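Local coordinates for meso-diaminopimelate dehydrogenase (Clostridium tetani, PDB 3WGY), which catalyses, in its native form, the reversible NADP-dependent oxidative deamination of meso-diaminopimelate to L-2-amino-6-oxopimelate, at residues G122-L127 / T144-G149; R132-S137 / Q265-N270; V285-A290 / L306-S311; G97-H102 / S117-G122. The protein carries 6 engineered substitutions. All coordinates share one frame; numbering follows the deposited sequence.

Contact 1: G122-L127 / T144-G149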
loop_
_atom_site.group_PDB
_atom_site.type_symbol
_atom_site.label_atom_id
_atom_site.label_comp_id
_atom_site.label_asym_id
_atom_site.label_seq_id
_atom_site.Cartn_x
_atom_site.Cartn_y
_atom_site.Cartn_z
ATOM N N GLY B 122 11.524 6.447 -1.506
ATOM C CA GLY B 122 12.211 5.626 -0.519
ATOM C C GLY B 122 11.106 5.059 0.359
ATOM O O GLY B 122 9.978 4.916 -0.132
ATOM N N TRP B 123 11.378 4.728 1.623
ATOM C CA TRP B 123 10.285 4.213 2.443
ATOM C C TRP B 123 9.575 5.341 3.187
ATOM O O TRP B 123 8.366 5.285 3.376
ATOM C CB TRP B 123 10.722 3.064 3.387
ATOM C CG TRP B 123 11.894 3.262 4.321
ATOM C CD1 TRP B 123 13.222 3.259 3.992
ATOM C CD2 TRP B 123 11.837 3.361 5.755
ATOM N NE1 TRP B 123 13.992 3.338 5.132
ATOM C CE2 TRP B 123 13.170 3.404 6.227
ATOM C CE3 TRP B 123 10.790 3.414 6.686
ATOM C CZ2 TRP B 123 13.484 3.498 7.590
ATOM C CZ3 TRP B 123 11.105 3.506 8.044
ATOM C CH2 TRP B 123 12.441 3.546 8.479
ATOM N N ASP B 124 10.319 6.364 3.603
ATOM C CA ASP B 124 9.707 7.541 4.227
ATOM C C ASP B 124 10.683 8.702 4.197
ATOM O O ASP B 124 11.629 8.753 4.985
ATOM C CB ASP B 124 9.260 7.296 5.669
ATOM C CG ASP B 124 8.261 8.355 6.153
ATOM O OD1 ASP B 124 7.975 9.301 5.381
ATOM O OD2 ASP B 124 7.758 8.247 7.296
ATOM N N PRO B 125 10.454 9.665 3.291
ATOM C CA PRO B 125 9.335 9.683 2.337
ATOM C C PRO B 125 9.359 8.545 1.312
ATOM O O PRO B 125 10.397 7.924 1.065
ATOM C CB PRO B 125 9.478 11.053 1.679
ATOM C CG PRO B 125 10.970 11.213 1.622
ATOM C CD PRO B 125 11.388 10.773 3.016
ATOM N N GLY B 126 8.199 8.288 0.717
ATOM C CA GLY B 126 8.091 7.232 -0.269
ATOM C C GLY B 126 6.905 6.333 0.014
ATOM O O GLY B 126 5.755 6.767 -0.062
ATOM N N LEU B 127 7.179 5.078 0.363
ATOM C CA LEU B 127 6.098 4.138 0.634
ATOM C C LEU B 127 5.198 4.579 1.788
ATOM O O LEU B 127 3.979 4.445 1.709
ATOM C CB LEU B 127 6.666 2.744 0.901
ATOM C CG LEU B 127 7.615 2.249 -0.196
ATOM C CD1 LEU B 127 8.015 0.814 0.096
ATOM C CD2 LEU B 127 6.934 2.342 -1.555
ATOM N N THR B 144 -4.612 9.124 11.363
ATOM C CA THR B 144 -3.453 8.434 10.813
ATOM C C THR B 144 -2.361 8.422 11.864
ATOM O O THR B 144 -2.138 9.423 12.548
ATOM C CB THR B 144 -2.878 9.133 9.571
ATOM O OG1 THR B 144 -3.890 9.232 8.565
ATOM C CG2 THR B 144 -1.702 8.343 9.029
ATOM N N HIS B 145 -1.675 7.292 11.980
ATOM C CA HIS B 145 -0.599 7.155 12.939
ATOM C C HIS B 145 0.640 6.544 12.290
ATOM O O HIS B 145 0.594 5.409 11.806
ATOM C CB HIS B 145 -1.045 6.267 14.099
ATOM C CG HIS B 145 -2.198 6.820 14.880
ATOM N ND1 HIS B 145 -2.138 8.035 15.533
ATOM C CD2 HIS B 145 -3.429 6.316 15.133
ATOM C CE1 HIS B 145 -3.282 8.254 16.155
ATOM N NE2 HIS B 145 -4.081 7.227 15.929
ATOM N N THR B 146 1.738 7.294 12.261
ATOM C CA THR B 146 2.974 6.768 11.709
ATOM C C THR B 146 3.965 6.565 12.853
ATOM O O THR B 146 4.154 7.451 13.692
ATOM C CB THR B 146 3.622 7.711 10.669
ATOM O OG1 THR B 146 2.689 7.997 9.621
ATOM C CG2 THR B 146 4.838 7.048 10.051
ATOM N N PHE B 147 4.573 5.388 12.894
ATOM C CA PHE B 147 5.568 5.059 13.917
ATOM C C PHE B 147 6.842 4.668 13.179
ATOM O O PHE B 147 6.781 4.044 12.121
ATOM C CB PHE B 147 5.112 3.873 14.770
ATOM C CG PHE B 147 3.891 4.139 15.609
ATOM C CD1 PHE B 147 2.647 4.294 15.025
ATOM C CD2 PHE B 147 3.984 4.180 16.998
ATOM C CE1 PHE B 147 1.504 4.481 15.807
ATOM C CE2 PHE B 147 2.848 4.366 17.790
ATOM C CZ PHE B 147 1.607 4.515 17.191
ATOM N N TRP B 148 7.966 4.989 13.652
ATOM C CA TRP B 148 9.200 4.608 12.993
ATOM C C TRP B 148 9.863 3.511 13.830
ATOM O O TRP B 148 10.409 3.768 14.902
ATOM C CB TRP B 148 10.079 5.846 12.805
ATOM C CG TRP B 148 9.444 6.810 11.817
ATOM C CD1 TRP B 148 9.538 6.768 10.449
ATOM C CD2 TRP B 148 8.533 7.880 12.119
ATOM N NE1 TRP B 148 8.738 7.740 9.882
ATOM C CE2 TRP B 148 8.113 8.438 10.885
ATOM C CE3 TRP B 148 8.027 8.419 13.312
ATOM C CZ2 TRP B 148 7.213 9.510 10.811
ATOM C CZ3 TRP B 148 7.127 9.488 13.237
ATOM C CH2 TRP B 148 6.731 10.020 11.992
ATOM N N GLY B 149 9.732 2.280 13.323
ATOM C CA GLY B 149 10.246 1.069 13.954
ATOM C C GLY B 149 11.630 1.204 14.516
ATOM O O GLY B 149 12.267 2.240 14.319
#
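The indole of Trp148 is met at its edge from the other segment by both the carboxylate of Asp124 and CZ3 of Trp123, while one of its faces carries the methyl CG2 of Thr146, two residues earlier in the same segment, 3.4 Å above the plane and displaced toward the rim. Carboxylate and indole planes are 21° apart, so the two flat groups are close to coplanar where they join. Across that edge Trp148 NE1 donates to Asp124 OD2 at 2.8 Å, with an N-H...O angle of 158°. CG of Asp124 lies anti to the backbone N (chi1 -162°), which carries the carboxylate away from the backbone toward the strand. The two tryptophans barely meet: Trp123 CZ3 stands 4.3 Å from Trp148 CD1, and CD1 approaches the Trp123 ring obliquely. Behind Asp124 the chain makes a cis peptide to Pro125 and a wide pi-type turn, closed by Leu127 N on Gly122 O. OD2 is shared with Arg132 NH2 in a salt bridge whose modelled contact is improbably short, so its exact place is doubtful. If OD2 is placed about right, a neutral and a cationic donor share it, and the join would be mainly polar.

Contact 2: R132-S137 / Q265-N270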
loop_
_atom_site.group_PDB
_atom_site.type_symbol
_atom_site.label_atom_id
_atom_site.label_comp_id
_atom_site.label_asym_id
_atom_site.label_seq_id
_atom_site.Cartn_x
_atom_site.Cartn_y
_atom_site.Cartn_z
ATOM N N ARG B 132 -0.048 6.870 3.860
ATOM C CA ARG B 132 -0.760 7.860 4.676
ATOM C C ARG B 132 -1.859 8.396 3.753
ATOM O O ARG B 132 -3.016 8.525 4.143
ATOM C CB ARG B 132 0.155 9.024 5.085
ATOM C CG ARG B 132 1.305 8.666 6.009
ATOM C CD ARG B 132 2.150 9.909 6.322
ATOM N NE ARG B 132 3.459 9.541 6.845
ATOM C CZ ARG B 132 4.601 9.653 6.174
ATOM N NH1 ARG B 132 4.629 10.134 4.940
ATOM N NH2 ARG B 132 5.721 9.258 6.740
ATOM N N LEU B 133 -1.480 8.689 2.514
ATOM C CA LEU B 133 -2.408 9.208 1.519
ATOM C C LEU B 133 -3.576 8.257 1.291
ATOM O O LEU B 133 -4.743 8.652 1.367
ATOM C CB LEU B 133 -1.680 9.452 0.193
ATOM C CG LEU B 133 -2.571 9.936 -0.955
ATOM C CD1 LEU B 133 -3.402 11.143 -0.505
ATOM C CD2 LEU B 133 -1.700 10.280 -2.166
ATOM N N LEU B 134 -3.251 7.001 1.010
ATOM C CA LEU B 134 -4.269 5.984 0.786
ATOM C C LEU B 134 -5.221 5.932 1.975
ATOM O O LEU B 134 -6.439 5.922 1.814
ATOM C CB LEU B 134 -3.609 4.608 0.614
ATOM C CG LEU B 134 -4.550 3.470 0.241
ATOM C CD1 LEU B 134 -5.179 3.798 -1.111
ATOM C CD2 LEU B 134 -3.766 2.132 0.201
ATOM N N GLY B 135 -4.651 5.907 3.175
ATOM C CA GLY B 135 -5.461 5.827 4.372
ATOM C C GLY B 135 -6.470 6.950 4.534
ATOM O O GLY B 135 -7.654 6.699 4.784
ATOM N N GLU B 136 -6.017 8.191 4.398
ATOM C CA GLU B 136 -6.933 9.310 4.575
ATOM C C GLU B 136 -7.868 9.483 3.386
ATOM O O GLU B 136 -8.899 10.142 3.503
ATOM C CB GLU B 136 -6.169 10.619 4.877
ATOM C CG GLU B 136 -5.253 11.153 3.789
ATOM C CD GLU B 136 -4.633 12.512 4.178
ATOM O OE1 GLU B 136 -3.995 12.590 5.253
ATOM O OE2 GLU B 136 -4.785 13.494 3.413
ATOM N N SER B 137 -7.531 8.875 2.252
ATOM C CA SER B 137 -8.391 8.975 1.076
ATOM C C SER B 137 -9.517 7.960 1.170
ATOM O O SER B 137 -10.673 8.271 0.888
ATOM C CB SER B 137 -7.597 8.727 -0.205
ATOM O OG SER B 137 -6.720 9.802 -0.464
ATOM N N GLN B 265 -12.789 0.561 11.268
ATOM C CA GLN B 265 -12.082 0.082 10.086
ATOM C C GLN B 265 -10.617 0.480 10.224
ATOM O O GLN B 265 -10.304 1.658 10.373
ATOM C CB GLN B 265 -12.682 0.712 8.829
ATOM C CG GLN B 265 -14.209 0.759 8.832
ATOM C CD GLN B 265 -14.868 -0.544 8.396
ATOM O OE1 GLN B 265 -14.641 -1.607 8.982
ATOM N NE2 GLN B 265 -15.702 -0.460 7.366
ATOM N N VAL B 266 -9.718 -0.500 10.184
ATOM C CA VAL B 266 -8.298 -0.202 10.325
ATOM C C VAL B 266 -7.433 -0.739 9.194
ATOM O O VAL B 266 -7.507 -1.920 8.837
ATOM C CB VAL B 266 -7.733 -0.760 11.658
ATOM C CG1 VAL B 266 -6.280 -0.318 11.829
ATOM C CG2 VAL B 266 -8.587 -0.292 12.836
ATOM N N MET B 267 -6.602 0.146 8.656
ATOM C CA MET B 267 -5.659 -0.158 7.589
ATOM C C MET B 267 -4.259 0.015 8.169
ATOM O O MET B 267 -3.995 0.946 8.949
ATOM C CB MET B 267 -5.831 0.817 6.429
ATOM C CG MET B 267 -7.226 0.840 5.820
ATOM S SD MET B 267 -7.458 2.333 4.808
ATOM C CE MET B 267 -6.271 2.053 3.522
ATOM N N GLU B 268 -3.354 -0.874 7.796
ATOM C CA GLU B 268 -1.995 -0.791 8.292
ATOM C C GLU B 268 -0.977 -1.195 7.240
ATOM O O GLU B 268 -1.208 -2.117 6.464
ATOM C CB GLU B 268 -1.830 -1.686 9.542
ATOM C CG GLU B 268 -0.395 -1.792 10.037
ATOM C CD GLU B 268 -0.231 -2.563 11.350
ATOM O OE1 GLU B 268 0.926 -2.872 11.700
ATOM O OE2 GLU B 268 -1.233 -2.853 12.034
ATOM N N PHE B 269 0.132 -0.469 7.200
ATOM C CA PHE B 269 1.232 -0.785 6.302
ATOM C C PHE B 269 2.447 -0.714 7.213
ATOM O O PHE B 269 2.566 0.216 8.013
ATOM C CB PHE B 269 1.383 0.256 5.190
ATOM C CG PHE B 269 2.546 -0.008 4.265
ATOM C CD1 PHE B 269 2.443 -0.945 3.239
ATOM C CD2 PHE B 269 3.749 0.661 4.439
ATOM C CE1 PHE B 269 3.534 -1.208 2.395
ATOM C CE2 PHE B 269 4.841 0.408 3.608
ATOM C CZ PHE B 269 4.731 -0.530 2.581
ATOM N N ASN B 270 3.335 -1.692 7.128
ATOM C CA ASN B 270 4.523 -1.646 7.965
ATOM C C ASN B 270 5.687 -2.324 7.274
ATOM O O ASN B 270 5.497 -3.125 6.359
ATOM C CB ASN B 270 4.255 -2.264 9.352
ATOM C CG ASN B 270 4.024 -3.754 9.299
ATOM O OD1 ASN B 270 4.848 -4.497 8.779
ATOM N ND2 ASN B 270 2.907 -4.201 9.854
#
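Within 265-270, Met267 is the residue that reaches the 132-137 part of helix 123-138, where it meets Leu134 and Gly135. In sequence order, Gln265 comes first and gives its NE2 to the carbonyl of Ser275 of the second subunit. The side chain of Met267 then bends at chi3 (65°), folding the terminal methyl back onto the helix. CE lies 4.0 Å from Leu134 CG, with the two side chains crossing at about a right angle, and also 4.0 Å from Gly135 CA. SD is equally near Gly135 CA, so the thioether packs directly on helix backbone at the point where the CA atoms of Gly135 and Met267 come within 6.8 Å. Glu268 follows, its OE1 receiving Asn270 ND2 at 3.0 Å from above the carboxylate plane. Between Glu268 and Asn270, Phe269 turns to the helix again, but touches it earlier, at Leu127, Phe128 and Asn131. The helix thus lies over one side of the antiparallel sheet formed by 142-147, 249-258 and 264-273. Strand 264-273 is the edge strand within the chain, and antiparallel pairing with a strand of the second subunit carries the sheet across the dimer interface.

Contact 3: V285-A290 / L306-S311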
loop_
_atom_site.group_PDB
_atom_site.type_symbol
_atom_site.label_atom_id
_atom_site.label_comp_id
_atom_site.label_asym_id
_atom_site.label_seq_id
_atom_site.Cartn_x
_atom_site.Cartn_y
_atom_site.Cartn_z
ATOM N N VAL B 285 15.557 1.894 -7.201
ATOM C CA VAL B 285 15.654 1.184 -8.468
ATOM C C VAL B 285 14.291 0.958 -9.118
ATOM O O VAL B 285 14.130 1.218 -10.311
ATOM C CB VAL B 285 16.352 -0.170 -8.296
ATOM C CG1 VAL B 285 16.315 -0.950 -9.613
ATOM C CG2 VAL B 285 17.794 0.055 -7.853
ATOM N N ALA B 286 13.314 0.482 -8.348
ATOM C CA ALA B 286 11.985 0.236 -8.899
ATOM C C ALA B 286 11.398 1.510 -9.499
ATOM O O ALA B 286 10.812 1.488 -10.593
ATOM C CB ALA B 286 11.062 -0.306 -7.831
ATOM N N TYR B 287 11.550 2.618 -8.780
ATOM C CA TYR B 287 11.040 3.892 -9.261
ATOM C C TYR B 287 11.806 4.395 -10.485
ATOM O O TYR B 287 11.301 5.229 -11.235
ATOM C CB TYR B 287 11.044 4.925 -8.135
ATOM C CG TYR B 287 9.739 4.901 -7.365
ATOM C CD1 TYR B 287 8.617 5.582 -7.843
ATOM C CD2 TYR B 287 9.591 4.107 -6.229
ATOM C CE1 TYR B 287 7.375 5.465 -7.217
ATOM C CE2 TYR B 287 8.351 3.981 -5.591
ATOM C CZ TYR B 287 7.248 4.657 -6.097
ATOM O OH TYR B 287 6.009 4.487 -5.519
ATOM N N SER B 288 13.011 3.874 -10.698
ATOM C CA SER B 288 13.792 4.259 -11.871
ATOM C C SER B 288 13.087 3.709 -13.097
ATOM O O SER B 288 13.064 4.347 -14.147
ATOM C CB SER B 288 15.208 3.689 -11.808
ATOM O OG SER B 288 16.019 4.502 -10.986
ATOM N N ARG B 289 12.514 2.517 -12.955
ATOM C CA ARG B 289 11.798 1.895 -14.057
ATOM C C ARG B 289 10.610 2.773 -14.426
ATOM O O ARG B 289 10.314 2.962 -15.604
ATOM C CB ARG B 289 11.300 0.496 -13.674
ATOM C CG ARG B 289 10.522 -0.184 -14.801
ATOM C CD ARG B 289 10.134 -1.620 -14.481
ATOM N NE ARG B 289 11.289 -2.486 -14.245
ATOM C CZ ARG B 289 11.752 -2.817 -13.048
ATOM N NH1 ARG B 289 11.162 -2.357 -11.947
ATOM N NH2 ARG B 289 12.813 -3.604 -12.951
ATOM N N ALA B 290 9.936 3.310 -13.410
ATOM C CA ALA B 290 8.772 4.164 -13.625
ATOM C C ALA B 290 9.131 5.488 -14.286
ATOM O O ALA B 290 8.407 5.964 -15.161
ATOM C CB ALA B 290 8.071 4.432 -12.305
ATOM N N LEU B 306 3.502 10.076 -5.189
ATOM C CA LEU B 306 2.057 10.300 -5.187
ATOM C C LEU B 306 1.437 10.403 -6.579
ATOM O O LEU B 306 0.249 10.129 -6.744
ATOM C CB LEU B 306 1.719 11.574 -4.406
ATOM C CG LEU B 306 1.660 11.550 -2.867
ATOM C CD1 LEU B 306 2.820 10.786 -2.290
ATOM C CD2 LEU B 306 1.645 12.984 -2.346
ATOM N N ASP B 307 2.239 10.792 -7.572
ATOM C CA ASP B 307 1.770 10.950 -8.952
ATOM C C ASP B 307 1.993 9.732 -9.838
ATOM O O ASP B 307 1.595 9.745 -11.000
ATOM C CB ASP B 307 2.501 12.106 -9.650
ATOM C CG ASP B 307 2.570 13.357 -8.815
ATOM O OD1 ASP B 307 1.507 13.872 -8.424
ATOM O OD2 ASP B 307 3.700 13.830 -8.557
ATOM N N ILE B 308 2.619 8.687 -9.311
ATOM C CA ILE B 308 2.937 7.519 -10.130
ATOM C C ILE B 308 2.146 6.240 -9.860
ATOM O O ILE B 308 2.193 5.687 -8.770
ATOM C CB ILE B 308 4.438 7.179 -9.995
ATOM C CG1 ILE B 308 5.285 8.410 -10.324
ATOM C CG2 ILE B 308 4.800 6.032 -10.916
ATOM C CD1 ILE B 308 6.761 8.209 -10.044
ATOM N N PRO B 309 1.428 5.740 -10.877
ATOM C CA PRO B 309 0.628 4.515 -10.753
ATOM C C PRO B 309 1.589 3.368 -10.458
ATOM O O PRO B 309 2.698 3.326 -11.001
ATOM C CB PRO B 309 -0.019 4.380 -12.137
ATOM C CG PRO B 309 -0.037 5.786 -12.652
ATOM C CD PRO B 309 1.314 6.298 -12.231
ATOM N N PHE B 310 1.174 2.445 -9.600
ATOM C CA PHE B 310 2.035 1.324 -9.245
ATOM C C PHE B 310 2.416 0.473 -10.460
ATOM O O PHE B 310 3.463 -0.167 -10.466
ATOM C CB PHE B 310 1.362 0.452 -8.185
ATOM C CG PHE B 310 1.416 1.029 -6.794
ATOM C CD1 PHE B 310 1.766 2.359 -6.582
ATOM C CD2 PHE B 310 1.092 0.242 -5.697
ATOM C CE1 PHE B 310 1.789 2.894 -5.296
ATOM C CE2 PHE B 310 1.113 0.767 -4.406
ATOM C CZ PHE B 310 1.459 2.090 -4.203
ATOM N N SER B 311 1.580 0.482 -11.494
ATOM C CA SER B 311 1.865 -0.298 -12.701
ATOM C C SER B 311 3.238 0.027 -13.306
ATOM O O SER B 311 3.892 -0.848 -13.880
ATOM C CB SER B 311 0.785 -0.057 -13.758
ATOM O OG SER B 311 0.742 1.308 -14.133
HETATM O O HOH W 1 3.774 5.673 -6.542
#
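Helix 276-296 packs against the loop that leaves strand 301-303, an outermost strand of the parallel, Rossmann-like sheet, and Ile308 of that loop bears on Tyr287 and Ala290. The evidence is a pair of methyl contacts. Ile308 CD1 comes to the rim of the tyrosine ring in the ring plane, 3.9 Å from Tyr287 CD1 and 4.0 Å from Tyr287 CE1. Its other branch, CG2, touches Ala290 CB at 3.9 Å. With chi1 at -54°, CG2 is anti to the backbone N and CG1 anti to the carbonyl carbon, so the fork of the isoleucine spans two residues almost one helical turn apart. No direct hydrogen bond joins the segments; a water does it instead. It accepts from Tyr287 OH at 2.7 Å and donates to Ile308 O at 2.7 Å, sitting in the plane of the phenol. The same residue pair is therefore joined twice, by an apolar contact at the ring edge and by a polar bridge at the hydroxyl, which fits a buried phenol. Around it, Tyr287 also touches Leu130 of helix 123-138, and Phe310 lies against that same leucine. The loop thus packs on helix 276-296 and also contributes to the dimer interface, where its Phe310 meets Phe310 of the second subunit.

Contact 4: G97-H102 / S117-G122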
loop_
_atom_site.group_PDB
_atom_site.type_symbol
_atom_site.label_atom_id
_atom_site.label_comp_id
_atom_site.label_asym_id
_atom_site.label_seq_id
_atom_site.Cartn_x
_atom_site.Cartn_y
_atom_site.Cartn_z
ATOM N N GLY B 97 10.110 18.952 5.782
ATOM C CA GLY B 97 9.821 20.372 5.856
ATOM C C GLY B 97 10.280 21.166 4.647
ATOM O O GLY B 97 9.656 22.158 4.279
ATOM N N ARG B 98 11.368 20.740 4.019
ATOM C CA ARG B 98 11.880 21.451 2.858
ATOM C C ARG B 98 11.458 20.814 1.536
ATOM O O ARG B 98 11.886 21.255 0.474
ATOM C CB ARG B 98 13.408 21.538 2.927
ATOM C CG ARG B 98 13.936 22.452 4.034
ATOM C CD ARG B 98 13.659 23.925 3.724
ATOM N NE ARG B 98 14.865 24.663 3.345
ATOM C CZ ARG B 98 15.850 24.975 4.187
ATOM N NH1 ARG B 98 16.911 25.648 3.756
ATOM N NH2 ARG B 98 15.776 24.622 5.464
ATOM N N ILE B 99 10.615 19.785 1.600
ATOM C CA ILE B 99 10.160 19.106 0.389
ATOM C C ILE B 99 9.466 20.037 -0.613
ATOM O O ILE B 99 9.772 20.006 -1.804
ATOM C CB ILE B 99 9.234 17.898 0.735
ATOM C CG1 ILE B 99 10.094 16.672 1.047
ATOM C CG2 ILE B 99 8.286 17.593 -0.419
ATOM C CD1 ILE B 99 9.306 15.404 1.346
ATOM N N PRO B 100 8.522 20.873 -0.148
ATOM C CA PRO B 100 7.833 21.783 -1.071
ATOM C C PRO B 100 8.815 22.602 -1.903
ATOM O O PRO B 100 8.640 22.767 -3.110
ATOM C CB PRO B 100 7.008 22.658 -0.133
ATOM C CG PRO B 100 6.647 21.703 0.961
ATOM C CD PRO B 100 7.965 20.992 1.212
ATOM N N GLN B 101 9.852 23.104 -1.243
ATOM C CA GLN B 101 10.872 23.919 -1.892
ATOM C C GLN B 101 11.736 23.111 -2.851
ATOM O O GLN B 101 12.108 23.598 -3.920
ATOM C CB GLN B 101 11.759 24.571 -0.831
ATOM C CG GLN B 101 12.811 25.519 -1.378
ATOM C CD GLN B 101 14.222 25.079 -1.040
ATOM O OE1 GLN B 101 15.102 25.910 -0.828
ATOM N NE2 GLN B 101 14.447 23.765 -1.000
ATOM N N HIS B 102 12.069 21.885 -2.462
ATOM C CA HIS B 102 12.891 21.026 -3.301
ATOM C C HIS B 102 12.128 20.748 -4.587
ATOM O O HIS B 102 12.708 20.724 -5.676
ATOM C CB HIS B 102 13.192 19.715 -2.573
ATOM C CG HIS B 102 14.090 18.790 -3.338
ATOM N ND1 HIS B 102 15.385 19.125 -3.684
ATOM C CD2 HIS B 102 13.887 17.535 -3.807
ATOM C CE1 HIS B 102 15.938 18.116 -4.331
ATOM N NE2 HIS B 102 15.050 17.140 -4.421
ATOM N N SER B 117 12.035 14.598 -13.136
ATOM C CA SER B 117 12.742 14.314 -11.892
ATOM C C SER B 117 11.819 13.817 -10.794
ATOM O O SER B 117 10.835 14.469 -10.459
ATOM C CB SER B 117 13.466 15.563 -11.384
ATOM O OG SER B 117 14.521 15.929 -12.250
ATOM N N LEU B 118 12.143 12.660 -10.236
ATOM C CA LEU B 118 11.354 12.101 -9.146
ATOM C C LEU B 118 12.041 12.466 -7.833
ATOM O O LEU B 118 13.193 12.108 -7.606
ATOM C CB LEU B 118 11.263 10.578 -9.272
ATOM C CG LEU B 118 10.705 9.877 -8.030
ATOM C CD1 LEU B 118 9.307 10.412 -7.739
ATOM C CD2 LEU B 118 10.678 8.360 -8.256
ATOM N N ILE B 119 11.340 13.193 -6.977
ATOM C CA ILE B 119 11.914 13.579 -5.695
ATOM C C ILE B 119 11.239 12.865 -4.526
ATOM O O ILE B 119 10.096 12.417 -4.629
ATOM C CB ILE B 119 11.776 15.091 -5.437
ATOM C CG1 ILE B 119 10.326 15.421 -5.091
ATOM C CG2 ILE B 119 12.201 15.881 -6.682
ATOM C CD1 ILE B 119 10.149 16.762 -4.427
ATOM N N SER B 120 11.977 12.756 -3.426
ATOM C CA SER B 120 11.490 12.167 -2.191
ATOM C C SER B 120 10.903 10.757 -2.216
ATOM O O SER B 120 9.825 10.519 -1.660
ATOM C CB SER B 120 10.476 13.121 -1.553
ATOM O OG SER B 120 11.045 14.405 -1.332
ATOM N N THR B 121 11.595 9.818 -2.849
ATOM C CA THR B 121 11.112 8.443 -2.852
ATOM C C THR B 121 11.954 7.663 -1.830
ATOM O O THR B 121 12.966 8.169 -1.339
ATOM C CB THR B 121 11.197 7.799 -4.262
ATOM O OG1 THR B 121 10.532 6.527 -4.242
ATOM C CG2 THR B 121 12.628 7.613 -4.690
ATOM N N GLY B 122 11.524 6.447 -1.506
ATOM C CA GLY B 122 12.211 5.626 -0.519
ATOM C C GLY B 122 11.106 5.059 0.359
ATOM O O GLY B 122 9.978 4.916 -0.132
#
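Ile119 begins its contact with His102 at the branch point: its CB is 3.6 Å from His102 CD2, lying at the edge of the imidazole and near its plane. From CB, the methyl CG2 rises out of the ring plane, still 3.7 Å from His102 CD2 and 3.8 Å from His102 NE2. The other branch leaves through CG1, which is placed between the backbone N and the carbonyl carbon (chi1 74°), and ends in CD1. This methyl is 3.9 Å from His102 CD2 and extends to the helix backbone, 4.2 Å from Ile99 O. The two side chains run past each other in opposite directions, and CB, CG2 and CD1 all gather round His102 CD2. Both segments belong to the beta-alpha-beta unit made of strand 88-90, helix 99-113 and strand 116-118, in a parallel sheet; here the first turn of the connecting helix packs on Ile119 and Ser120, which follow Leu118 of the second strand. Phe93, from the link between strand 88-90 and the helix, stacks on the imidazole, and Asp91 takes hydrogen bonds from His102 NE2 and from Ser120 N on its two oxygens. Ser120 itself has left-handed backbone angles (phi 55°, psi 48°) and turns its hydroxyl to the helix start. There OG is 3.3 Å from Ile99 CD1 and 3.4 Å from Ile99 CG1, an apolar neighbourhood for a polar atom whose hydrogen bond is made instead with Phe93 O. Leu326 of the second subunit packs on both Ile99 and Ser120.

In the fold
From the N terminus, contact 4 comes first, closing the loop over helix 99-113 inside the parallel sheet domain. It ends at Gly122, where contact 1 opens, so the two follow in series through a shared residue. Contact 1 spans most of helix 123-138 and ends beyond strand 142-147. Contact 2 starts inside that span and crosses it, returning only at 265-270 after the whole mixed sheet has been built; it ties the same helix to the far edge of the antiparallel sheet. Contact 3 closes last, in series, bringing the chain back to the parallel sheet, where Tyr287 touches Leu118 and Thr121 of contact 4. Leu133 meets Leu306 between contacts 2 and 3. All four touch the second subunit.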